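Local coordinates for protein D-aminopeptidase (Burkholderia sp. LK4, PDB 5TZB) that probably hydrolyses peptides and amides carrying an N-terminal beta-amino acid, as an Ntn-type beta-aminopeptidase of peptidase family S58, at residues R123-A128 and V161-V166. Numbering follows the deposited sequence.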
loop_
_atom_site.group_PDB
_atom_site.type_symbol
_atom_site.label_atom_id
_atom_site.label_comp_id
_atom_site.label_asym_id
_atom_site.label_seq_id
_atom_site.Cartn_x
_atom_site.Cartn_y
_atom_site.Cartn_z
ATOM N N ARG C 123 10.721 4.494 -22.896
ATOM C CA ARG C 123 11.173 5.161 -21.685
ATOM C C ARG C 123 12.546 5.806 -21.878
ATOM O O ARG C 123 12.741 6.970 -21.537
ATOM C CB ARG C 123 11.229 4.176 -20.518
ATOM C CG ARG C 123 11.615 4.801 -19.177
ATOM C CD ARG C 123 13.010 4.382 -18.761
ATOM N NE ARG C 123 13.331 4.834 -17.416
ATOM C CZ ARG C 123 14.562 5.036 -16.959
ATOM N NH1 ARG C 123 15.613 4.827 -17.740
ATOM N NH2 ARG C 123 14.733 5.436 -15.708
ATOM N N ASP C 124 13.495 5.052 -22.422
ATOM C CA ASP C 124 14.847 5.580 -22.570
ATOM C C ASP C 124 14.909 6.644 -23.664
ATOM O O ASP C 124 15.786 7.510 -23.644
ATOM C CB ASP C 124 15.845 4.448 -22.819
ATOM C CG ASP C 124 16.217 3.708 -21.524
ATOM O OD1 ASP C 124 15.513 3.902 -20.506
ATOM O OD2 ASP C 124 17.211 2.938 -21.521
ATOM N N ALA C 125 13.968 6.594 -24.604
ATOM C CA ALA C 125 13.869 7.642 -25.615
ATOM C C ALA C 125 13.406 8.946 -24.966
ATOM O O ALA C 125 13.852 10.022 -25.340
ATOM C CB ALA C 125 12.922 7.232 -26.727
ATOM N N LEU C 126 12.505 8.847 -23.997
ATOM C CA LEU C 126 12.040 10.026 -23.271
ATOM C C LEU C 126 13.167 10.596 -22.393
ATOM O O LEU C 126 13.284 11.813 -22.234
ATOM C CB LEU C 126 10.799 9.678 -22.438
ATOM C CG LEU C 126 9.511 9.465 -23.250
ATOM C CD1 LEU C 126 8.373 9.023 -22.375
ATOM C CD2 LEU C 126 9.112 10.740 -23.991
ATOM N N VAL C 127 14.027 9.722 -21.864
ATOM C CA VAL C 127 15.196 10.195 -21.135
ATOM C C VAL C 127 16.137 10.981 -22.051
ATOM O O VAL C 127 16.541 12.111 -21.729
ATOM C CB VAL C 127 15.990 9.052 -20.504
ATOM C CG1 VAL C 127 17.277 9.597 -19.934
ATOM C CG2 VAL C 127 15.160 8.356 -19.427
ATOM N N ALA C 128 16.473 10.389 -23.196
ATOM C CA ALA C 128 17.361 11.040 -24.151
ATOM C C ALA C 128 16.815 12.397 -24.577
ATOM O O ALA C 128 17.580 13.328 -24.813
ATOM C CB ALA C 128 17.578 10.159 -25.369
ATOM N N VAL C 161 8.655 -0.377 -32.200
ATOM C CA VAL C 161 8.596 1.025 -31.781
ATOM C C VAL C 161 9.988 1.534 -31.455
ATOM O O VAL C 161 10.744 0.868 -30.747
ATOM C CB VAL C 161 7.672 1.223 -30.547
ATOM C CG1 VAL C 161 7.658 2.696 -30.084
ATOM C CG2 VAL C 161 6.267 0.740 -30.864
ATOM N N SER C 162 10.321 2.719 -31.962
ATOM C CA SER C 162 11.663 3.275 -31.803
ATOM C C SER C 162 11.646 4.701 -31.259
ATOM O O SER C 162 10.585 5.312 -31.123
ATOM C CB SER C 162 12.391 3.264 -33.144
ATOM O OG SER C 162 11.816 4.231 -34.004
ATOM N N ALA C 163 12.830 5.224 -30.946
ATOM C CA ALA C 163 12.948 6.592 -30.452
ATOM C C ALA C 163 12.388 7.592 -31.458
ATOM O O ALA C 163 11.817 8.612 -31.073
ATOM C CB ALA C 163 14.398 6.921 -30.130
ATOM N N ALA C 164 12.555 7.298 -32.744
ATOM C CA ALA C 164 12.067 8.191 -33.788
ATOM C C ALA C 164 10.543 8.306 -33.709
ATOM O O ALA C 164 9.982 9.376 -33.936
ATOM C CB ALA C 164 12.514 7.703 -35.175
ATOM N N HIS C 165 9.880 7.203 -33.372
ATOM C CA HIS C 165 8.431 7.209 -33.217
ATOM C C HIS C 165 8.018 8.005 -31.987
ATOM O O HIS C 165 6.990 8.681 -31.986
ATOM C CB HIS C 165 7.907 5.779 -33.139
ATOM C CG HIS C 165 8.224 4.968 -34.350
ATOM N ND1 HIS C 165 8.711 3.681 -34.277
ATOM C CD2 HIS C 165 8.122 5.260 -35.668
ATOM C CE1 HIS C 165 8.894 3.215 -35.500
ATOM N NE2 HIS C 165 8.546 4.154 -36.361
ATOM N N VAL C 166 8.825 7.928 -30.935
ATOM C CA VAL C 166 8.564 8.709 -29.742
ATOM C C VAL C 166 8.722 10.192 -30.087
ATOM O O VAL C 166 7.954 11.028 -29.634
ATOM C CB VAL C 166 9.500 8.328 -28.574
ATOM C CG1 VAL C 166 9.222 9.200 -27.385
ATOM C CG2 VAL C 166 9.322 6.860 -28.192
#
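Ala125 of helix 119-129 pushes its methyl group into a shallow hollow on helix 163-172, so the contact joins two helices beside strand 111-115. Ala163 and Val166, one turn apart, form the walls of that hollow. Ala125 CB lies 3.7 Å from Ala163 CB and 3.9 Å from Val166 CG2. It is also 3.8 Å from Ala163 CA, so the methyl reaches the backbone of the first helical turn. With an alanine on each side, the helices come close: Ala125 CA and Ala163 CA are 5.0 Å apart.

Val166 is the bump that answers from the second helix. Its two methyls divide the work. CG2 meets Ala125, while CG1, anti to the backbone N (chi1 178°), turns to Leu126. Leu126 CD2 sits 3.7 Å from Val166 CG1, and the two side chains meet at about a right angle. Val122, a turn before Leu126, also touches Val166. Leu126 also packs on Ala112 of strand 111-115 and on Pro143.

Ser162 is the N-cap residue of helix 163-172. Ser162 N donates to His165 ND1 over 3.0 Å, from a position tilted 23° out of the ring plane. This ties the ring to the start of the helix, on a side that does not face Ala125.

Arg123 NH1 and Asp124 OD1 form a salt bridge of 2.9 Å, and both residues also bind a second subunit. Across the two segments there is no hydrogen bond, so close fit between methyl groups carries this contact, while these two charged groups serve the subunit interface.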